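Local coordinates for erythrocyte binding antigen 140 (Plasmodium falciparum, PDB 4GF2), which probably binds a host cell surface receptor on erythrocytes during invasion by the malaria parasite, the chain here covering its tandem Duffy-binding-like domains, at residues 566-571 and 576-581. The protein carries 3 engineered substitutions. Numbering follows the deposited sequence.
Sequences YLKEKS and DVNFDD
The carbonyl oxygen of Val577 meets the aliphatic part of Lys568: CG of Lys568 lies 3.2 Å from Val577 O, and CD of the same chain comes equally close. No hydrogen bond joins 566-571 to 576-581; the methylenes simply rest against the carbonyl oxygen. The lysine chain bends at chi2 (-123°) and chi3 (68°), which carries its ammonium on, past Val577 O, to the carbonyl oxygen of Lys575, where NZ forms a hydrogen bond. A long flexible residue suits this place, since its methylenes cover the returning backbone while its charged end ties helix 563-570 to the loop that follows.

The apolar half of the contact belongs to Leu567 and Phe579, whose side chains both start out toward the opposite segment and cross at roughly a right angle. Leu567 CD1 touches the far end of the ring, 3.5 Å from Phe579 CZ, and Leu567 CB lies 3.8 Å from Phe579 CE1. Leu567 is buried, also packing on Phe483 of helix 478-508, so the phenylalanine extends this apolar patch outward. Phe579 is the centre of an inverse gamma turn, closed by Asp580 N to Asn578 O at 2.6 Å.

The chain thus doubles back onto the end of a short helix at the protein surface. Within this contact the loop meets the helix through apolar side chains and through methylenes laid on a carbonyl oxygen, while the ammonium of Lys568 finds its partner at Lys575 O, just before the second segment.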
ATOM      1  N   TYR A 566      39.832 -14.206 -12.373  1.00 78.77           N
ATOM      2  CA  TYR A 566      38.419 -13.936 -12.156  1.00 76.10           C
ATOM      3  C   TYR A 566      37.938 -12.825 -13.084  1.00 72.13           C
ATOM      4  O   TYR A 566      36.838 -12.898 -13.634  1.00 69.11           O
ATOM      5  CB  TYR A 566      38.180 -13.553 -10.696  1.00 76.32           C
ATOM      6  CG  TYR A 566      36.823 -12.944 -10.432  1.00 75.96           C
ATOM      7  CD1 TYR A 566      35.729 -13.740 -10.127  1.00 78.75           C
ATOM      8  CD2 TYR A 566      36.640 -11.570 -10.483  1.00 73.89           C
ATOM      9  CE1 TYR A 566      34.487 -13.182  -9.881  1.00 76.73           C
ATOM     10  CE2 TYR A 566      35.406 -11.003 -10.240  1.00 71.82           C
ATOM     11  CZ  TYR A 566      34.333 -11.812  -9.940  1.00 71.81           C
ATOM     12  OH  TYR A 566      33.106 -11.243  -9.700  1.00 67.09           O
ATOM     13  N   LEU A 567      38.767 -11.803 -13.266  1.00 75.31           N
ATOM     14  CA  LEU A 567      38.413 -10.690 -14.137  1.00 77.79           C
ATOM     15  C   LEU A 567      38.309 -11.135 -15.591  1.00 81.04           C
ATOM     16  O   LEU A 567      37.269 -10.962 -16.222  1.00 82.23           O
ATOM     17  CB  LEU A 567      39.433  -9.556 -14.016  1.00 80.60           C
ATOM     18  CG  LEU A 567      39.352  -8.688 -12.758  1.00 80.96           C
ATOM     19  CD1 LEU A 567      40.402  -7.591 -12.814  1.00 81.60           C
ATOM     20  CD2 LEU A 567      37.964  -8.086 -12.594  1.00 79.30           C
ATOM     21  N   LYS A 568      39.389 -11.709 -16.117  1.00 83.32           N
ATOM     22  CA  LYS A 568      39.430 -12.118 -17.520  1.00 85.72           C
ATOM     23  C   LYS A 568      38.239 -12.999 -17.887  1.00 89.31           C
ATOM     24  O   LYS A 568      37.794 -13.002 -19.033  1.00 91.23           O
ATOM     25  CB  LYS A 568      40.737 -12.853 -17.835  1.00 87.40           C
ATOM     26  CG  LYS A 568      41.655 -12.119 -18.808  1.00 86.67           C
ATOM     27  CD  LYS A 568      41.985 -12.976 -20.027  1.00 89.51           C
ATOM     28  CE  LYS A 568      40.761 -13.209 -20.900  1.00 88.32           C
ATOM     29  NZ  LYS A 568      41.063 -14.051 -22.089  1.00 92.76           N
ATOM     30  N   GLU A 569      37.724 -13.743 -16.912  1.00 91.09           N
ATOM     31  CA  GLU A 569      36.592 -14.632 -17.153  1.00 95.87           C
ATOM     32  C   GLU A 569      35.256 -13.897 -17.077  1.00 94.24           C
ATOM     33  O   GLU A 569      34.503 -13.860 -18.052  1.00 93.51           O
ATOM     34  CB  GLU A 569      36.601 -15.788 -16.153  1.00100.22           C
ATOM     35  CG  GLU A 569      37.733 -16.780 -16.369  1.00107.59           C
ATOM     36  CD  GLU A 569      37.604 -18.010 -15.494  1.00111.93           C
ATOM     37  OE1 GLU A 569      36.765 -17.995 -14.568  1.00112.79           O
ATOM     38  OE2 GLU A 569      38.336 -18.995 -15.734  1.00114.81           O
ATOM     39  N   LYS A 570      34.966 -13.317 -15.916  1.00 94.82           N
ATOM     40  CA  LYS A 570      33.687 -12.652 -15.681  1.00 96.07           C
ATOM     41  C   LYS A 570      33.529 -11.366 -16.494  1.00 93.21           C
ATOM     42  O   LYS A 570      32.417 -10.993 -16.864  1.00 92.07           O
ATOM     43  CB  LYS A 570      33.519 -12.343 -14.192  1.00 98.85           C
ATOM     44  CG  LYS A 570      33.305 -13.571 -13.322  1.00105.58           C
ATOM     45  CD  LYS A 570      31.926 -14.178 -13.541  1.00110.35           C
ATOM     46  CE  LYS A 570      31.664 -15.327 -12.581  1.00114.69           C
ATOM     47  NZ  LYS A 570      30.268 -15.837 -12.683  1.00116.62           N
ATOM     48  N   SER A 571      34.642 -10.693 -16.767  1.00 92.60           N
ATOM     49  CA  SER A 571      34.615  -9.443 -17.520  1.00 91.92           C
ATOM     50  C   SER A 571      34.798  -9.690 -19.017  1.00 93.86           C
ATOM     51  O   SER A 571      35.924  -9.783 -19.503  1.00 95.02           O
ATOM     52  CB  SER A 571      35.705  -8.492 -17.017  1.00 92.33           C
ATOM     53  OG  SER A 571      35.497  -8.144 -15.660  1.00 90.52           O
ATOM     54  N   ASP A 576      40.033 -10.083 -24.314  1.00114.17           N
ATOM     55  CA  ASP A 576      41.169  -9.997 -25.225  1.00115.79           C
ATOM     56  C   ASP A 576      42.371  -9.338 -24.561  1.00110.76           C
ATOM     57  O   ASP A 576      43.327  -8.951 -25.235  1.00110.55           O
ATOM     58  CB  ASP A 576      40.781  -9.209 -26.476  1.00118.98           C
ATOM     59  CG  ASP A 576      39.319  -8.800 -26.479  1.00119.18           C
ATOM     60  OD1 ASP A 576      38.983  -7.781 -25.834  1.00116.02           O
ATOM     61  OD2 ASP A 576      38.507  -9.497 -27.125  1.00123.24           O
ATOM     62  N   VAL A 577      42.325  -9.213 -23.239  1.00107.80           N
ATOM     63  CA  VAL A 577      43.390  -8.550 -22.500  1.00108.93           C
ATOM     64  C   VAL A 577      43.968  -9.466 -21.433  1.00109.13           C
ATOM     65  O   VAL A 577      43.234 -10.142 -20.714  1.00106.90           O
ATOM     66  CB  VAL A 577      42.879  -7.273 -21.813  1.00107.78           C
ATOM     67  CG1 VAL A 577      44.001  -6.601 -21.035  1.00108.18           C
ATOM     68  CG2 VAL A 577      42.289  -6.318 -22.840  1.00109.05           C
ATOM     69  N   ASN A 578      45.293  -9.483 -21.337  1.00113.06           N
ATOM     70  CA  ASN A 578      45.977 -10.214 -20.279  1.00117.31           C
ATOM     71  C   ASN A 578      46.636  -9.240 -19.312  1.00116.84           C
ATOM     72  O   ASN A 578      47.427  -8.389 -19.720  1.00118.74           O
ATOM     73  CB  ASN A 578      47.018 -11.168 -20.868  1.00124.50           C
ATOM     74  CG  ASN A 578      46.389 -12.333 -21.608  1.00129.35           C
ATOM     75  OD1 ASN A 578      45.273 -12.751 -21.297  1.00127.36           O
ATOM     76  ND2 ASN A 578      47.105 -12.867 -22.592  1.00135.85           N
ATOM     77  N   PHE A 579      46.301  -9.365 -18.033  1.00114.34           N
ATOM     78  CA  PHE A 579      46.808  -8.454 -17.014  1.00111.04           C
ATOM     79  C   PHE A 579      48.295  -8.673 -16.759  1.00114.67           C
ATOM     80  O   PHE A 579      48.691  -9.138 -15.690  1.00116.33           O
ATOM     81  CB  PHE A 579      46.025  -8.625 -15.714  1.00106.00           C
ATOM     82  CG  PHE A 579      44.591  -8.184 -15.809  1.00100.16           C
ATOM     83  CD1 PHE A 579      43.612  -9.053 -16.263  1.00100.46           C
ATOM     84  CD2 PHE A 579      44.222  -6.900 -15.442  1.00 94.25           C
ATOM     85  CE1 PHE A 579      42.290  -8.648 -16.350  1.00 95.73           C
ATOM     86  CE2 PHE A 579      42.902  -6.488 -15.527  1.00 89.73           C
ATOM     87  CZ  PHE A 579      41.937  -7.363 -15.981  1.00 90.63           C
ATOM     88  N   ASP A 580      49.110  -8.328 -17.752  1.00115.87           N
ATOM     89  CA  ASP A 580      50.555  -8.434 -17.633  1.00118.26           C
ATOM     90  C   ASP A 580      51.044  -7.372 -16.662  1.00113.98           C
ATOM     91  O   ASP A 580      50.245  -6.744 -15.965  1.00108.35           O
ATOM     92  CB  ASP A 580      51.210  -8.220 -18.998  1.00122.84           C
ATOM     93  CG  ASP A 580      50.562  -9.041 -20.093  1.00127.27           C
ATOM     94  OD1 ASP A 580      49.920 -10.062 -19.772  1.00128.64           O
ATOM     95  OD2 ASP A 580      50.693  -8.661 -21.276  1.00130.10           O
ATOM     96  N   ASP A 581      52.356  -7.171 -16.613  1.00117.83           N
ATOM     97  CA  ASP A 581      52.916  -6.057 -15.861  1.00117.80           C
ATOM     98  C   ASP A 581      53.074  -4.862 -16.796  1.00113.38           C
ATOM     99  O   ASP A 581      53.418  -3.761 -16.366  1.00112.75           O
ATOM    100  CB  ASP A 581      54.262  -6.435 -15.244  1.00127.01           C
ATOM    101  CG  ASP A 581      54.529  -5.702 -13.942  1.00129.74           C
ATOM    102  OD1 ASP A 581      55.136  -4.610 -13.982  1.00131.66           O
ATOM    103  OD2 ASP A 581      54.125  -6.215 -12.877  1.00129.90           O
TER